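[2Fe-2S] ferredoxin (Aquifex aeolicus, PDB 1M2D) carries a single [2Fe-2S] cluster and transfers electrons in metabolic reactions, forming a homodimer in solution. Local coordinates at residues A[19-22]-A[23-26]; A[85-88]-A[89-93]. The protein carries 1 engineered substitution. All blocks are in the same frame, centred on the assembly; numbering follows the deposited sequence.

Contact 1 of 2, residues A[19-22]-A[23-26]; sequences QGSC and AQRG. With FES (Fe2/s2 (inorganic) cluster), chain C.
Ser21 turns its OG between its backbone N and carbonyl carbon (chi1 71°), facing the backbone N-H of Gln24, and Arg25 stretches its chain from CG to NE back along the peptides of Ser21 and Gly20. These torsions shape a tight turn late in the cluster-binding loop of a thioredoxin-like [2Fe-2S] ferredoxin, between strand 4-9 and helix 27-40. The evidence for a turn held by its first side chain is direct: Gln24 N donates to Ser21 OG at 3.1 Å, nearly straight at 163°, and Arg25 N makes a weak bond to Ser21 O, which together meet the definition of an ST motif. Arg25 N has a further acceptor in Cys22 O, 3.0 Å away. Asp12 also hydrogen-bonds Ser21 OG, so two partners hold this hydroxyl and restrict its rotation.

The Arg25 guanidinium meets the Gln19 carbonyl end-on, with both terminal nitrogens directed at one oxygen. NH1 lies on a lone pair of Gln19 O at 2.8 Å, with an N-H...O angle of 155°. NH2 approaches the same Gln19 O from above the carbonyl plane at 3.2 Å, and the oxygen stays close to the guanidinium plane. Gly20, at the edge of the guanidinium, has positive phi, and a CB there would run into Arg25 NH1, consistent with glycine here. The two bonds tie the incoming arm of the loop, at Gln19, to the turn that follows Cys22.

The CB of Cys22 points away from residues 23-26 overall, and its SG, beside the backbone N, reaches the cluster, where Cys9 shares its iron; Cys55 binds it too, and the engineered Ser59 in the same pocket probably does so. Ser21 CA packs 3.8 Å from sulfide S1, and Cys22 SG binds FE1 at 2.3 Å.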
ATOM      1  N   GLN A  19      -7.534 -12.854  15.061  1.00 16.10           N
ATOM      2  CA  GLN A  19      -7.103 -13.039  13.687  1.00 15.17           C
ATOM      3  C   GLN A  19      -5.583 -13.051  13.545  1.00 15.50           C
ATOM      4  O   GLN A  19      -5.087 -13.344  12.433  1.00 15.53           O
ATOM      5  CB  GLN A  19      -7.638 -11.960  12.757  1.00 16.18           C
ATOM      6  CG  GLN A  19      -9.112 -11.950  12.540  1.00 17.05           C
ATOM      7  CD  GLN A  19      -9.966 -11.454  13.651  1.00 19.64           C
ATOM      8  OE1 GLN A  19     -11.181 -11.782  13.642  1.00 26.58           O
ATOM      9  NE2 GLN A  19      -9.499 -10.624  14.562  1.00 21.15           N
ATOM     10  N   GLY A  20      -4.842 -12.814  14.644  1.00 15.45           N
ATOM     11  CA  GLY A  20      -3.412 -12.804  14.559  1.00 15.29           C
ATOM     12  C   GLY A  20      -2.934 -11.686  13.696  1.00 13.42           C
ATOM     13  O   GLY A  20      -3.630 -10.673  13.607  1.00 14.66           O
ATOM     14  N   SER A  21      -1.774 -11.852  13.080  1.00 12.90           N
ATOM     15  CA  SER A  21      -1.213 -10.769  12.279  1.00 12.45           C
ATOM     16  C   SER A  21      -0.273 -11.334  11.245  1.00 12.14           C
ATOM     17  O   SER A  21       0.278 -12.447  11.375  1.00 13.63           O
ATOM     18  CB  SER A  21      -0.441  -9.774  13.119  1.00 13.56           C
ATOM     19  OG  SER A  21       0.774 -10.328  13.583  1.00 14.80           O
ATOM     20  N   CYS A  22      -0.000 -10.525  10.201  1.00 10.71           N
ATOM     21  CA  CYS A  22       0.941 -10.976   9.202  1.00 10.13           C
ATOM     22  C   CYS A  22       2.358 -11.060   9.747  1.00 10.83           C
ATOM     23  O   CYS A  22       3.109 -11.980   9.392  1.00 11.07           O
ATOM     24  CB  CYS A  22       0.841 -10.073   7.974  1.00  9.46           C
ATOM     25  SG  CYS A  22      -0.690 -10.257   7.050  1.00  9.17           S
ATOM     26  N   ALA A  23       2.745 -10.138  10.632  1.00 11.54           N
ATOM     27  CA  ALA A  23       4.100 -10.205  11.209  1.00 12.41           C
ATOM     28  C   ALA A  23       4.299 -11.491  12.006  1.00 13.62           C
ATOM     29  O   ALA A  23       5.345 -12.131  11.915  1.00 15.17           O
ATOM     30  CB  ALA A  23       4.372  -9.012  12.078  1.00 14.13           C
ATOM     31  N   GLN A  24       3.294 -11.911  12.765  1.00 14.28           N
ATOM     32  CA  GLN A  24       3.386 -13.158  13.505  1.00 15.40           C
ATOM     33  C   GLN A  24       3.542 -14.345  12.587  1.00 16.46           C
ATOM     34  O   GLN A  24       4.076 -15.345  13.013  1.00 19.32           O
ATOM     35  CB  GLN A  24       2.142 -13.326  14.362  1.00 21.28           C
ATOM     36  CG  GLN A  24       1.997 -12.245  15.402  1.00 33.25           C
ATOM     37  CD  GLN A  24       0.565 -12.398  15.957  1.00 35.65           C
ATOM     38  OE1 GLN A  24       0.171 -13.559  16.125  1.00 43.39           O
ATOM     39  NE2 GLN A  24      -0.043 -11.251  16.178  1.00 22.40           N
ATOM     40  N   ARG A  25       3.053 -14.237  11.346  1.00 14.12           N
ATOM     41  CA  ARG A  25       3.051 -15.289  10.349  1.00 14.06           C
ATOM     42  C   ARG A  25       4.239 -15.187   9.389  1.00 13.82           C
ATOM     43  O   ARG A  25       4.254 -15.863   8.391  1.00 15.08           O
ATOM     44  CB  ARG A  25       1.710 -15.304   9.590  1.00 13.27           C
ATOM     45  CG  ARG A  25       0.496 -15.672  10.425  1.00 14.00           C
ATOM     46  CD  ARG A  25      -0.783 -15.698   9.605  1.00 14.25           C
ATOM     47  NE  ARG A  25      -1.943 -16.252  10.263  1.00 15.25           N
ATOM     48  CZ  ARG A  25      -2.821 -15.592  11.025  1.00 14.06           C
ATOM     49  NH1 ARG A  25      -2.687 -14.298  11.239  1.00 14.23           N
ATOM     50  NH2 ARG A  25      -3.854 -16.193  11.573  1.00 18.37           N
ATOM     51  N   GLY A  26       5.206 -14.358   9.705  1.00 14.79           N
ATOM     52  CA  GLY A  26       6.493 -14.275   8.993  1.00 15.49           C
ATOM     53  C   GLY A  26       6.570 -13.171   7.975  1.00 13.62           C
ATOM     54  O   GLY A  26       7.505 -13.176   7.164  1.00 14.86           O
TER
HETATM   55 FE1  FES C 201      -1.853  -8.349   7.601  1.00  8.99          FE
HETATM   56 FE2  FES C 201      -4.317  -8.053   8.660  1.00  9.75          FE
HETATM   57  S1  FES C 201      -2.370  -8.135   9.746  1.00 10.18           S
HETATM   58  S2  FES C 201      -3.771  -8.350   6.494  1.00  9.13           S

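Contact 2 of 2, residues A[85-88]-A[89-93]; sequences IVEK and HLKGG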
ATOM      1  N   ILE A  85       7.539 -15.406  -6.925  1.00 10.66           N
ATOM      2  CA  ILE A  85       6.717 -14.248  -7.286  1.00 10.10           C
ATOM      3  C   ILE A  85       7.541 -13.254  -8.102  1.00  9.81           C
ATOM      4  O   ILE A  85       7.031 -12.714  -9.091  1.00 10.18           O
ATOM      5  CB  ILE A  85       6.139 -13.600  -6.004  1.00  9.73           C
ATOM      6  CG1 ILE A  85       5.162 -14.524  -5.278  1.00 11.10           C
ATOM      7  CG2 ILE A  85       5.518 -12.243  -6.341  1.00 10.95           C
ATOM      8  CD1 ILE A  85       4.743 -14.077  -3.892  1.00 12.37           C
ATOM      9  N   VAL A  86       8.778 -12.987  -7.716  1.00 10.70           N
ATOM     10  CA  VAL A  86       9.627 -12.080  -8.465  1.00 11.61           C
ATOM     11  C   VAL A  86       9.822 -12.579  -9.901  1.00 12.30           C
ATOM     12  O   VAL A  86       9.661 -11.830 -10.865  1.00 13.90           O
ATOM     13  CB  VAL A  86      10.972 -11.932  -7.724  1.00 13.27           C
ATOM     14  CG1 VAL A  86      12.016 -11.272  -8.607  1.00 17.45           C
ATOM     15  CG2 VAL A  86      10.748 -11.191  -6.416  1.00 14.00           C
ATOM     16  N   GLU A  87      10.224 -13.832 -10.051  1.00 12.54           N
ATOM     17  CA  GLU A  87      10.529 -14.365 -11.369  1.00 14.56           C
ATOM     18  C   GLU A  87       9.319 -14.444 -12.248  1.00 13.49           C
ATOM     19  O   GLU A  87       9.279 -13.927 -13.403  1.00 15.92           O
ATOM     20  CB  GLU A  87      11.159 -15.753 -11.192  1.00 16.72           C
ATOM     21  CG  GLU A  87      12.454 -15.779 -10.410  1.00 36.18           C
ATOM     22  CD  GLU A  87      13.574 -14.929 -10.948  1.00 38.84           C
ATOM     23  OE1 GLU A  87      13.923 -15.121 -12.142  1.00 36.84           O
ATOM     24  OE2 GLU A  87      14.137 -14.022 -10.319  1.00 65.90           O
ATOM     25  N   LYS A  88       8.295 -15.104 -11.761  1.00 11.57           N
ATOM     26  CA  LYS A  88       7.154 -15.440 -12.594  1.00 11.99           C
ATOM     27  C   LYS A  88       6.248 -14.247 -12.816  1.00 11.55           C
ATOM     28  O   LYS A  88       5.739 -14.015 -13.920  1.00 13.01           O
ATOM     29  CB  LYS A  88       6.365 -16.616 -12.009  1.00 13.57           C
ATOM     30  CG  LYS A  88       7.109 -17.953 -11.945  1.00 16.18           C
ATOM     31  CD  LYS A  88       7.525 -18.425 -13.359  1.00 24.19           C
ATOM     32  CE  LYS A  88       8.032 -19.848 -13.326  1.00 26.63           C
ATOM     33  NZ  LYS A  88       8.961 -20.101 -14.451  1.00 46.38           N
ATOM     34  N   HIS A  89       5.983 -13.470 -11.756  1.00 10.71           N
ATOM     35  CA  HIS A  89       5.032 -12.368 -11.800  1.00 10.96           C
ATOM     36  C   HIS A  89       5.730 -11.030 -12.027  1.00 10.97           C
ATOM     37  O   HIS A  89       5.403 -10.349 -13.036  1.00 13.09           O
ATOM     38  CB  HIS A  89       4.169 -12.407 -10.522  1.00 10.51           C
ATOM     39  CG  HIS A  89       3.055 -11.416 -10.552  1.00 10.09           C
ATOM     40  ND1 HIS A  89       2.226 -11.296  -9.453  1.00  9.97           N
ATOM     41  CD2 HIS A  89       2.598 -10.563 -11.474  1.00 10.64           C
ATOM     42  CE1 HIS A  89       1.323 -10.375  -9.762  1.00 10.76           C
ATOM     43  NE2 HIS A  89       1.552  -9.897 -10.983  1.00 11.24           N
ATOM     44  N   LEU A  90       6.618 -10.622 -11.151  1.00 10.33           N
ATOM     45  CA  LEU A  90       7.117  -9.231 -11.281  1.00 11.63           C
ATOM     46  C   LEU A  90       7.943  -9.093 -12.538  1.00 13.93           C
ATOM     47  O   LEU A  90       7.867  -8.026 -13.151  1.00 19.83           O
ATOM     48  CB  LEU A  90       7.895  -8.825 -10.028  1.00 12.40           C
ATOM     49  CG  LEU A  90       7.102  -8.957  -8.745  1.00 11.36           C
ATOM     50  CD1 LEU A  90       7.947  -8.417  -7.586  1.00 14.09           C
ATOM     51  CD2 LEU A  90       5.772  -8.276  -8.781  1.00 12.82           C
ATOM     52  N   LYS A  91       8.699 -10.126 -12.930  1.00 13.06           N
ATOM     53  CA  LYS A  91       9.467 -10.046 -14.158  1.00 15.37           C
ATOM     54  C   LYS A  91       8.684 -10.677 -15.318  1.00 16.86           C
ATOM     55  O   LYS A  91       8.669 -10.101 -16.374  1.00 20.74           O
ATOM     56  CB  LYS A  91      10.791 -10.780 -14.019  1.00 17.90           C
ATOM     57  CG  LYS A  91      11.741 -10.018 -13.102  1.00 22.69           C
ATOM     58  CD  LYS A  91      12.948 -10.901 -12.971  1.00 24.88           C
ATOM     59  CE  LYS A  91      14.047 -10.059 -12.392  1.00 29.75           C
ATOM     60  NZ  LYS A  91      15.280 -10.912 -12.550  1.00 32.38           N
ATOM     61  N   GLY A  92       8.069 -11.838 -15.124  1.00 16.63           N
ATOM     62  CA  GLY A  92       7.430 -12.612 -16.171  1.00 16.83           C
ATOM     63  C   GLY A  92       6.013 -12.216 -16.513  1.00 17.88           C
ATOM     64  O   GLY A  92       5.497 -12.666 -17.545  1.00 19.91           O
ATOM     65  N   GLY A  93       5.335 -11.444 -15.679  1.00 15.83           N
ATOM     66  CA  GLY A  93       3.959 -11.139 -15.972  1.00 17.90           C
ATOM     67  C   GLY A  93       2.929 -12.185 -15.634  1.00 17.34           C
ATOM     68  O   GLY A  93       1.743 -12.031 -15.967  1.00 22.63           O
TER
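This is a local contact between successive turns near the C-terminal end of helix 82-91, whose inner side packs on helices 27-40 and 42-45 and on strand 65-68. The bonding shows turns wider than alpha-helical ones. Leu90 N reaches Ile85 O, five residues back, at 3.0 Å and in the carbonyl plane, while His89 N reaches the same Ile85 O at 3.0 Å from above that plane. Lys91 N repeats the five-residue step to Val86 O at 2.8 Å, and Gly92 N adds a weak bond to Glu87 O.

Among the side chains, Leu90 CD1 lies 4.1 Å from Val86 CG2, the two branches crossing at an angle, and Leu90 CG is 4.4 Å from Ile85 CG2. Phe34, Leu44 and Val67 also touch Leu90. With alanine at Leu90, the branch meeting Val86 CG2 would be gone, which would probably open a gap facing Val86, Phe34, Leu44 and Val67. His89 swings its ring opposite its backbone N (chi1 -173°), where ND1 is hydrogen-bonded to Tyr74 OH and NE2 to Asp70 OD2. Lys91 runs extended alongside Glu87, with a long salt bridge of 4.0 Å between Lys91 NZ and Glu87 OE2; the stronger partner of Lys91 is Asp41.

Gly93 then leaves the helix with positive phi, its N bonded to His89 O. Two successive i+5 to i bonds, with a weak third, mark pi-type turns, here near the end of a helix of a thioredoxin-like fold.

From the N terminus, strand 4-9 supplies Cys9 and runs into the loop where contact 1 forms, a turn that delivers Cys22 to the cluster and then leads into helix 27-40. The chain continues through helix 42-45 and the sheet strands 48-53, 65-68 and 72-74 before helix 82-91, where contact 2 forms. Both are local turns of adjoining residues, so neither closes a long loop. Contact 1 closes before contact 2 opens, so the two neither nest nor cross. Their centres are 25 Å apart, on opposite sides of the chain's centre. Helix 27-40 is common to both: it begins just after contact 1, and its Phe34 and Lys37 meet contact 2 further along.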